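Local coordinates for protein glycosaminoglycan xylosylkinase (Hydra vulgaris, PDB 5XOM) that probably phosphorylates xylose in the linkage region of proteoglycan glycosaminoglycan chains, as a Fam20-family kinase with a protein-kinase-like fold, at residues Asn107-Lys113 with Glu207-Trp213; Val153-Tyr157 with Ile349-Tyr353; Ile273-Arg278 with Leu295-Phe301. One frame throughout, in Å; residues are numbered along the deposited sequence.

Interaction 1: Asn107-Lys113 with Glu207-Trp213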
loop_
_atom_site.group_PDB
_atom_site.type_symbol
_atom_site.label_atom_id
_atom_site.label_comp_id
_atom_site.label_asym_id
_atom_site.label_seq_id
_atom_site.Cartn_x
_atom_site.Cartn_y
_atom_site.Cartn_z
ATOM N N ASN A 107 18.729 13.192 -2.987
ATOM C CA ASN A 107 20.098 12.706 -2.913
ATOM C C ASN A 107 20.147 11.199 -2.667
ATOM O O ASN A 107 19.270 10.623 -2.014
ATOM C CB ASN A 107 20.865 13.445 -1.821
ATOM C CG ASN A 107 21.212 14.858 -2.227
ATOM O OD1 ASN A 107 21.046 15.238 -3.386
ATOM N ND2 ASN A 107 21.693 15.647 -1.278
ATOM N N VAL A 108 21.178 10.559 -3.232
ATOM C CA VAL A 108 21.476 9.153 -2.990
ATOM C C VAL A 108 22.969 8.988 -2.739
ATOM O O VAL A 108 23.792 9.782 -3.206
ATOM C CB VAL A 108 21.034 8.235 -4.158
ATOM C CG1 VAL A 108 19.518 8.241 -4.307
ATOM C CG2 VAL A 108 21.725 8.632 -5.466
ATOM N N VAL A 109 23.307 7.966 -1.962
ATOM C CA VAL A 109 24.672 7.457 -1.895
ATOM C C VAL A 109 24.885 6.510 -3.069
ATOM O O VAL A 109 24.004 5.705 -3.394
ATOM C CB VAL A 109 24.915 6.744 -0.551
ATOM C CG1 VAL A 109 26.303 6.101 -0.517
ATOM C CG2 VAL A 109 24.719 7.702 0.617
ATOM N N PHE A 110 26.045 6.601 -3.721
ATOM C CA PHE A 110 26.410 5.688 -4.800
ATOM C C PHE A 110 27.590 4.827 -4.374
ATOM O O PHE A 110 28.674 5.349 -4.095
ATOM C CB PHE A 110 26.749 6.435 -6.090
ATOM C CG PHE A 110 27.212 5.527 -7.194
ATOM C CD1 PHE A 110 26.325 4.650 -7.799
ATOM C CD2 PHE A 110 28.534 5.538 -7.618
ATOM C CE1 PHE A 110 26.745 3.804 -8.812
ATOM C CE2 PHE A 110 28.962 4.693 -8.636
ATOM C CZ PHE A 110 28.063 3.826 -9.231
ATOM N N LYS A 111 27.366 3.517 -4.301
ATOM C CA LYS A 111 28.405 2.552 -3.956
ATOM C C LYS A 111 28.820 1.769 -5.191
ATOM O O LYS A 111 28.030 0.956 -5.696
ATOM C CB LYS A 111 27.907 1.610 -2.864
ATOM C CG LYS A 111 27.490 2.376 -1.631
ATOM C CD LYS A 111 27.774 1.605 -0.371
ATOM C CE LYS A 111 27.467 2.472 0.825
ATOM N NZ LYS A 111 27.405 1.675 2.069
ATOM N N PRO A 112 30.019 1.989 -5.719
ATOM C CA PRO A 112 30.438 1.280 -6.930
ATOM C C PRO A 112 30.767 -0.182 -6.658
ATOM O O PRO A 112 31.129 -0.570 -5.546
ATOM C CB PRO A 112 31.685 2.057 -7.386
ATOM C CG PRO A 112 32.199 2.694 -6.149
ATOM C CD PRO A 112 31.009 2.993 -5.283
ATOM N N LYS A 113 30.633 -0.993 -7.703
ATOM C CA LYS A 113 31.133 -2.362 -7.679
ATOM C C LYS A 113 32.638 -2.398 -7.432
ATOM O O LYS A 113 33.402 -1.639 -8.041
ATOM C CB LYS A 113 30.796 -3.045 -9.002
ATOM C CG LYS A 113 31.451 -4.393 -9.198
ATOM C CD LYS A 113 31.148 -4.950 -10.578
ATOM C CE LYS A 113 32.247 -5.892 -11.023
ATOM N NZ LYS A 113 31.821 -7.297 -11.104
ATOM N N GLU A 207 28.928 -0.133 -12.783
ATOM C CA GLU A 207 27.868 -0.760 -12.011
ATOM C C GLU A 207 27.973 -0.345 -10.549
ATOM O O GLU A 207 29.073 -0.261 -9.990
ATOM C CB GLU A 207 27.982 -2.283 -12.149
ATOM C CG GLU A 207 26.970 -3.101 -11.369
ATOM C CD GLU A 207 27.257 -4.601 -11.426
ATOM O OE1 GLU A 207 26.976 -5.302 -10.431
ATOM O OE2 GLU A 207 27.778 -5.079 -12.455
ATOM N N GLY A 208 26.826 -0.097 -9.925
ATOM C CA GLY A 208 26.826 0.216 -8.511
ATOM C C GLY A 208 25.425 0.188 -7.937
ATOM O O GLY A 208 24.460 -0.170 -8.615
ATOM N N ALA A 209 25.332 0.574 -6.667
ATOM C CA ALA A 209 24.074 0.629 -5.935
ATOM C C ALA A 209 23.806 2.059 -5.490
ATOM O O ALA A 209 24.725 2.770 -5.074
ATOM C CB ALA A 209 24.103 -0.304 -4.711
ATOM N N LEU A 210 22.547 2.480 -5.590
ATOM C CA LEU A 210 22.099 3.785 -5.116
ATOM C C LEU A 210 21.247 3.585 -3.870
ATOM O O LEU A 210 20.319 2.765 -3.878
ATOM C CB LEU A 210 21.289 4.515 -6.195
ATOM C CG LEU A 210 21.998 5.225 -7.357
ATOM C CD1 LEU A 210 22.830 4.277 -8.184
ATOM C CD2 LEU A 210 20.973 5.903 -8.251
ATOM N N ILE A 211 21.554 4.331 -2.804
ATOM C CA ILE A 211 20.816 4.264 -1.544
ATOM C C ILE A 211 20.239 5.642 -1.248
ATOM O O ILE A 211 20.984 6.627 -1.192
ATOM C CB ILE A 211 21.707 3.799 -0.379
ATOM C CG1 ILE A 211 22.360 2.451 -0.696
ATOM C CG2 ILE A 211 20.873 3.695 0.913
ATOM C CD1 ILE A 211 23.798 2.557 -1.163
ATOM N N LEU A 212 18.921 5.705 -1.042
ATOM C CA LEU A 212 18.247 6.972 -0.768
ATOM C C LEU A 212 18.671 7.583 0.558
ATOM O O LEU A 212 18.728 6.906 1.593
ATOM C CB LEU A 212 16.731 6.797 -0.730
ATOM C CG LEU A 212 15.938 6.637 -2.014
ATOM C CD1 LEU A 212 14.476 6.462 -1.654
ATOM C CD2 LEU A 212 16.136 7.847 -2.919
ATOM N N TRP A 213 18.907 8.890 0.530
ATOM C CA TRP A 213 18.969 9.664 1.759
ATOM C C TRP A 213 17.627 9.669 2.468
ATOM O O TRP A 213 16.572 9.766 1.836
ATOM C CB TRP A 213 19.338 11.106 1.462
ATOM C CG TRP A 213 20.762 11.370 1.318
ATOM C CD1 TRP A 213 21.702 10.463 0.948
ATOM C CD2 TRP A 213 21.430 12.595 1.552
ATOM N NE1 TRP A 213 22.936 11.078 0.922
ATOM C CE2 TRP A 213 22.798 12.385 1.290
ATOM C CE3 TRP A 213 21.006 13.863 1.948
ATOM C CZ2 TRP A 213 23.744 13.393 1.417
ATOM C CZ3 TRP A 213 21.952 14.860 2.069
ATOM C CH2 TRP A 213 23.310 14.626 1.805
#
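Val109 and Lys111 exchange backbone hydrogen bonds in both directions with Ile211 and Ala209, joining two antiparallel strands; that from Lys111 N to Ala209 O is 2.9 Å and close to straight (170°). Trp213 N to Asn107 O (3.1 Å) and Lys113 N to Glu207 O (2.9 Å) extend the pairing to both ends.

Apolar contacts line the face bearing Val108, Phe110, Leu210 and Leu212. Leu210 CD1 meets the edge of the Phe110 ring, 3.5 Å from Phe110 CD1, and Leu210 CG lies 3.9 Å from Val108 CG2. With Phe110 CG opposite its backbone N (chi1 176°), the ring lies close to Gly208, Phe110 CE1 being 3.6 Å from Gly208 CA. On the other face, Lys111 CG rests 3.7 Å from Ile211 CD1.

In a CH-pi contact, Asn107 CB sits over the five-membered ring of Trp213, 3.7 Å from its centroid, and the amide stands upright on the indole (planes 89° apart), its OD1 bonded to Ser99.

Strands 96-100 and 153-159 flank the pair, and helix 132-144 covers the Ala209 side, where Lys111 NZ forms salt bridges with Asp130 and with Glu135 of that helix, the latter resembling the strand lysine and helix glutamate pair of protein kinases.

Interaction 2: Val153-Tyr157 with Ile349-Tyr353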
loop_
_atom_site.group_PDB
_atom_site.type_symbol
_atom_site.label_atom_id
_atom_site.label_comp_id
_atom_site.label_asym_id
_atom_site.label_seq_id
_atom_site.Cartn_x
_atom_site.Cartn_y
_atom_site.Cartn_z
ATOM N N VAL A 153 17.144 0.730 -1.964
ATOM C CA VAL A 153 18.385 0.551 -2.718
ATOM C C VAL A 153 18.053 0.018 -4.105
ATOM O O VAL A 153 17.237 -0.900 -4.247
ATOM C CB VAL A 153 19.348 -0.416 -2.001
ATOM C CG1 VAL A 153 20.661 -0.525 -2.770
ATOM C CG2 VAL A 153 19.582 0.015 -0.547
ATOM N N VAL A 154 18.716 0.557 -5.128
ATOM C CA VAL A 154 18.572 0.045 -6.486
ATOM C C VAL A 154 19.944 -0.105 -7.132
ATOM O O VAL A 154 20.858 0.694 -6.885
ATOM C CB VAL A 154 17.663 0.955 -7.345
ATOM C CG1 VAL A 154 18.446 2.122 -7.943
ATOM C CG2 VAL A 154 17.030 0.159 -8.431
ATOM N N GLY A 155 20.089 -1.156 -7.942
ATOM C CA GLY A 155 21.252 -1.285 -8.786
ATOM C C GLY A 155 21.117 -0.437 -10.036
ATOM O O GLY A 155 20.017 -0.159 -10.515
ATOM N N ARG A 156 22.257 0.012 -10.555
ATOM C CA ARG A 156 22.194 0.831 -11.753
ATOM C C ARG A 156 23.533 0.841 -12.470
ATOM O O ARG A 156 24.584 0.849 -11.826
ATOM C CB ARG A 156 21.797 2.256 -11.390
ATOM C CG ARG A 156 21.696 3.171 -12.571
ATOM C CD ARG A 156 20.935 4.422 -12.167
ATOM N NE ARG A 156 21.145 5.522 -13.095
ATOM C CZ ARG A 156 20.534 6.694 -12.999
ATOM N NH1 ARG A 156 19.654 6.952 -12.024
ATOM N NH2 ARG A 156 20.778 7.646 -13.897
ATOM N N TYR A 157 23.483 0.861 -13.802
ATOM C CA TYR A 157 24.667 1.032 -14.637
ATOM C C TYR A 157 24.814 2.508 -14.981
ATOM O O TYR A 157 23.953 3.079 -15.656
ATOM C CB TYR A 157 24.570 0.196 -15.912
ATOM C CG TYR A 157 24.484 -1.298 -15.677
ATOM C CD1 TYR A 157 25.619 -2.036 -15.358
ATOM C CD2 TYR A 157 23.275 -1.974 -15.804
ATOM C CE1 TYR A 157 25.552 -3.404 -15.151
ATOM C CE2 TYR A 157 23.198 -3.347 -15.603
ATOM C CZ TYR A 157 24.339 -4.053 -15.277
ATOM O OH TYR A 157 24.267 -5.412 -15.080
ATOM N N ILE A 349 14.012 -8.520 -9.889
ATOM C CA ILE A 349 13.507 -7.303 -10.520
ATOM C C ILE A 349 14.573 -6.224 -10.642
ATOM O O ILE A 349 14.370 -5.247 -11.382
ATOM C CB ILE A 349 12.306 -6.723 -9.741
ATOM C CG1 ILE A 349 12.802 -6.000 -8.489
ATOM C CG2 ILE A 349 11.315 -7.831 -9.345
ATOM C CD1 ILE A 349 11.718 -5.558 -7.559
ATOM N N ASP A 350 15.736 -6.375 -9.952
ATOM C CA ASP A 350 16.665 -5.252 -9.935
ATOM C C ASP A 350 17.484 -5.226 -11.226
ATOM O O ASP A 350 17.775 -6.281 -11.793
ATOM C CB ASP A 350 17.577 -5.347 -8.707
ATOM C CG ASP A 350 18.588 -4.216 -8.632
ATOM O OD1 ASP A 350 18.343 -3.288 -7.828
ATOM O OD2 ASP A 350 19.604 -4.231 -9.362
ATOM N N PRO A 351 17.814 -4.034 -11.739
ATOM C CA PRO A 351 18.475 -3.957 -13.054
ATOM C C PRO A 351 19.828 -4.654 -13.145
ATOM O O PRO A 351 20.227 -5.022 -14.254
ATOM C CB PRO A 351 18.612 -2.444 -13.286
ATOM C CG PRO A 351 17.459 -1.852 -12.544
ATOM C CD PRO A 351 17.305 -2.718 -11.305
ATOM N N ILE A 352 20.555 -4.861 -12.053
ATOM C CA ILE A 352 21.880 -5.459 -12.186
ATOM C C ILE A 352 21.884 -6.917 -11.727
ATOM O O ILE A 352 22.946 -7.500 -11.522
ATOM C CB ILE A 352 22.955 -4.629 -11.465
ATOM C CG1 ILE A 352 22.826 -4.747 -9.948
ATOM C CG2 ILE A 352 22.877 -3.156 -11.907
ATOM C CD1 ILE A 352 23.954 -4.061 -9.191
ATOM N N TYR A 353 20.705 -7.520 -11.595
ATOM C CA TYR A 353 20.553 -8.947 -11.281
ATOM C C TYR A 353 21.310 -9.839 -12.267
ATOM O O TYR A 353 21.340 -9.537 -13.466
ATOM C CB TYR A 353 19.059 -9.299 -11.285
ATOM C CG TYR A 353 18.740 -10.742 -10.989
ATOM C CD1 TYR A 353 18.579 -11.180 -9.683
ATOM C CD2 TYR A 353 18.577 -11.668 -12.022
ATOM C CE1 TYR A 353 18.274 -12.503 -9.403
ATOM C CE2 TYR A 353 18.279 -12.993 -11.753
ATOM C CZ TYR A 353 18.128 -13.403 -10.442
ATOM O OH TYR A 353 17.831 -14.718 -10.162
HETATM O O HOH W 1 16.346 -3.113 -6.033
#
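The extended backbone around Gly155 passes a type I turn, Asp350 to Tyr353, most closely at Ile352, whose CA is 5.4 Å from Gly155 CA; Tyr353 N bonds back to Asp350 O.

Asp350 carries the polar contact with both carboxylate oxygens. OD1 accepts from Gly155 N through its syn lone pair, in a short and nearly straight bond (2.8 Å, 169°). OD2 is met on its anti side by Ile352 N at 2.9 Å, which makes an Asx turn. With CG anti to the backbone N (chi1 179°), the carboxylate extends from the turn to the strand. A water donates to Asp350 OD1 (2.7 Å) and to Val153 O, so OD1 is gripped twice and the carboxylate has little freedom to rotate.

Strand 153-159 is the outermost of the antiparallel sheet on this side within the chain: Val154 and Arg156 bond inward to Leu210 and Gly208, while the N-H of Gly155 points outward and is taken by the loop between helices 339-347 and 358-382. Here the edge of the probable N-lobe sheet is met by the carboxylate of an Asx turn, not by a further strand of this chain.

Pro351 sets one side of its ring against Gly155 O, with Pro351 CG 3.7 Å away, and crosses Val154, whose CG2 lies 4.1 Å from Pro351 CD. Ile352 sends CG2 over one face of the Tyr157 ring as a CH-pi contact, 3.9 Å from the centroid and 20° off the normal. Phe45 of the second subunit packs against both Val154 and Pro351.

Interaction 3: Ile273-Arg278 with Leu295-Phe301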
loop_
_atom_site.group_PDB
_atom_site.type_symbol
_atom_site.label_atom_id
_atom_site.label_comp_id
_atom_site.label_asym_id
_atom_site.label_seq_id
_atom_site.Cartn_x
_atom_site.Cartn_y
_atom_site.Cartn_z
ATOM N N ILE A 273 23.145 -11.804 6.914
ATOM C CA ILE A 273 23.880 -11.263 5.772
ATOM C C ILE A 273 25.389 -11.295 5.973
ATOM O O ILE A 273 26.134 -11.025 5.017
ATOM C CB ILE A 273 23.414 -9.830 5.438
ATOM C CG1 ILE A 273 23.787 -8.848 6.552
ATOM C CG2 ILE A 273 21.907 -9.818 5.167
ATOM C CD1 ILE A 273 23.388 -7.406 6.248
ATOM N N GLY A 274 25.864 -11.646 7.165
ATOM C CA GLY A 274 27.291 -11.706 7.415
ATOM C C GLY A 274 27.938 -10.363 7.683
ATOM O O GLY A 274 29.126 -10.192 7.400
ATOM N N ASN A 275 27.186 -9.403 8.229
ATOM C CA ASN A 275 27.702 -8.071 8.541
ATOM C C ASN A 275 28.219 -8.082 9.974
ATOM O O ASN A 275 27.446 -7.987 10.932
ATOM C CB ASN A 275 26.621 -7.010 8.351
ATOM C CG ASN A 275 27.069 -5.622 8.808
ATOM O OD1 ASN A 275 26.251 -4.783 9.189
ATOM N ND2 ASN A 275 28.363 -5.364 8.745
ATOM N N ALA A 276 29.539 -8.177 10.124
ATOM C CA ALA A 276 30.181 -8.163 11.427
ATOM C C ALA A 276 30.726 -6.791 11.785
ATOM O O ALA A 276 31.551 -6.683 12.695
ATOM C CB ALA A 276 31.297 -9.200 11.476
ATOM N N ASP A 277 30.272 -5.737 11.105
ATOM C CA ASP A 277 30.953 -4.450 11.146
ATOM C C ASP A 277 30.043 -3.313 11.610
ATOM O O ASP A 277 30.361 -2.143 11.384
ATOM C CB ASP A 277 31.512 -4.145 9.751
ATOM C CG ASP A 277 32.593 -3.077 9.760
ATOM O OD1 ASP A 277 33.557 -3.200 10.547
ATOM O OD2 ASP A 277 32.482 -2.116 8.969
ATOM N N ARG A 278 28.954 -3.617 12.317
ATOM C CA ARG A 278 28.112 -2.557 12.872
ATOM C C ARG A 278 28.618 -2.176 14.268
ATOM O O ARG A 278 27.989 -2.433 15.295
ATOM C CB ARG A 278 26.648 -2.983 12.884
ATOM C CG ARG A 278 25.683 -1.796 12.929
ATOM C CD ARG A 278 24.222 -2.222 12.843
ATOM N NE ARG A 278 23.937 -3.018 11.651
ATOM C CZ ARG A 278 23.615 -2.509 10.465
ATOM N NH1 ARG A 278 23.539 -1.195 10.305
ATOM N NH2 ARG A 278 23.366 -3.313 9.439
ATOM N N LEU A 295 21.038 0.906 8.199
ATOM C CA LEU A 295 21.703 1.836 7.295
ATOM C C LEU A 295 23.169 1.427 7.157
ATOM O O LEU A 295 23.812 1.045 8.142
ATOM C CB LEU A 295 21.548 3.269 7.817
ATOM C CG LEU A 295 22.242 4.398 7.079
ATOM C CD1 LEU A 295 21.682 4.444 5.676
ATOM C CD2 LEU A 295 21.942 5.703 7.808
ATOM N N ASP A 296 23.668 1.461 5.919
ATOM C CA ASP A 296 24.994 0.973 5.552
ATOM C C ASP A 296 25.139 -0.511 5.878
ATOM O O ASP A 296 25.723 -0.883 6.902
ATOM C CB ASP A 296 26.098 1.776 6.250
ATOM C CG ASP A 296 27.504 1.402 5.770
ATOM O OD1 ASP A 296 28.459 2.137 6.111
ATOM O OD2 ASP A 296 27.670 0.390 5.046
ATOM N N ASN A 297 24.627 -1.366 4.998
ATOM C CA ASN A 297 24.678 -2.809 5.183
ATOM C C ASN A 297 25.648 -3.477 4.216
ATOM O O ASN A 297 25.543 -4.685 3.976
ATOM C CB ASN A 297 23.279 -3.408 5.032
ATOM C CG ASN A 297 22.237 -2.674 5.854
ATOM O OD1 ASN A 297 22.428 -2.438 7.045
ATOM N ND2 ASN A 297 21.122 -2.305 5.216
ATOM N N ALA A 298 26.591 -2.712 3.653
ATOM C CA ALA A 298 27.374 -3.171 2.508
ATOM C C ALA A 298 28.534 -4.085 2.874
ATOM O O ALA A 298 29.068 -4.761 1.984
ATOM C CB ALA A 298 27.926 -1.979 1.728
ATOM N N LYS A 299 28.938 -4.147 4.140
ATOM C CA LYS A 299 30.049 -5.024 4.500
ATOM C C LYS A 299 29.495 -6.386 4.904
ATOM O O LYS A 299 29.630 -6.875 6.026
ATOM C CB LYS A 299 30.896 -4.401 5.602
ATOM C CG LYS A 299 32.316 -4.951 5.617
ATOM C CD LYS A 299 33.257 -4.103 4.776
ATOM C CE LYS A 299 33.548 -2.789 5.461
ATOM N NZ LYS A 299 34.249 -3.043 6.748
ATOM N N SER A 300 28.878 -7.013 3.911
ATOM C CA SER A 300 28.176 -8.265 4.106
ATOM C C SER A 300 28.316 -9.082 2.830
ATOM O O SER A 300 28.864 -8.615 1.823
ATOM C CB SER A 300 26.712 -8.005 4.502
ATOM O OG SER A 300 26.051 -7.219 3.530
ATOM N N PHE A 301 27.824 -10.321 2.890
ATOM C CA PHE A 301 27.950 -11.277 1.786
ATOM C C PHE A 301 29.382 -11.307 1.247
ATOM O O PHE A 301 29.619 -11.270 0.036
ATOM C CB PHE A 301 26.938 -10.978 0.676
ATOM C CG PHE A 301 25.497 -11.105 1.125
ATOM C CD1 PHE A 301 24.917 -12.360 1.301
ATOM C CD2 PHE A 301 24.721 -9.976 1.356
ATOM C CE1 PHE A 301 23.592 -12.483 1.714
ATOM C CE2 PHE A 301 23.393 -10.089 1.769
ATOM C CZ PHE A 301 22.829 -11.346 1.952
HETATM O O HOH W 2 31.425 -7.448 7.963
#
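Ile273 and Phe301 anchor two loops whose sequences, Gly-Asn-Ala-Asp-Arg and Leu-Asp-Asn-Ala-Lys, are consistent with the catalytic loop and the metal-binding loop of a Fam20 kinase; neither nucleotide nor metal is bound here in this crystal structure. Helix 259-273 ends in a Schellman motif with Gly274, of positive phi, as its C-prime residue.

The tight part lies at this helix end. Phe301 N donates to Ile273 O at 2.8 Å, nearly along the C=O axis, and the same oxygen sits over the centre of the Phe301 ring. Ile273 CG2 touches Phe301 CZ at 3.7 Å, while CG1 leans on Ser300 CB. Ser300 OG, beside Ile273 CD1, donates to Asn297 O (2.6 Å) in its own loop, while helix 132-144 packs behind.

Arg278 reaches the first residues of segment 295-301 with the edge of its guanidinium. NH2 gives a straight bond to Asn297 OD1 (2.7 Å, 169°) in the guanidinium plane, and NH1 a more bent one to Leu295 O (3.1 Å, 138°). A bend at chi3 (-56°) brings the group round, and Asp270 holds its NE by a salt bridge, so three partners fix its rotation.

The outer side is looser. Lys299, bent along its chain, reaches Asp277 OD2 in a salt bridge whose hydrogen bond is weak; NZ also bonds to Tyr126 O, and Asp277 OD1 to Tyr231. Beside them Lys299 O takes a CA-H...O contact from Asn275, and a water donates to Lys299 O (2.7 Å) and accepts from Ala276 N (3.0 Å).

Overall arrangement
Interactions 1 and 2 share one sheet, their centres 10 Å apart: strand 205-212 bonds to strand 153-159 through Leu210 N to Val154 O (2.8 Å) and Arg156 N to Gly208 O (2.9 Å), and Ile352 CD1 packs on Glu207 OE1. Interaction 3 lies about 15 Å from interaction 1, centre to centre, on the far side of the probable active-site cleft. The two meet through Lys111 NZ and Asp296 OD2, a long, weak ion pair of 3.3 Å that spans the lobes. Interaction 2 lies at the sheet edge, its nearest atoms about 6 Å from interaction 3. The side chain of Tyr157 is about 13 Å from a bound NAG, which marks no active site.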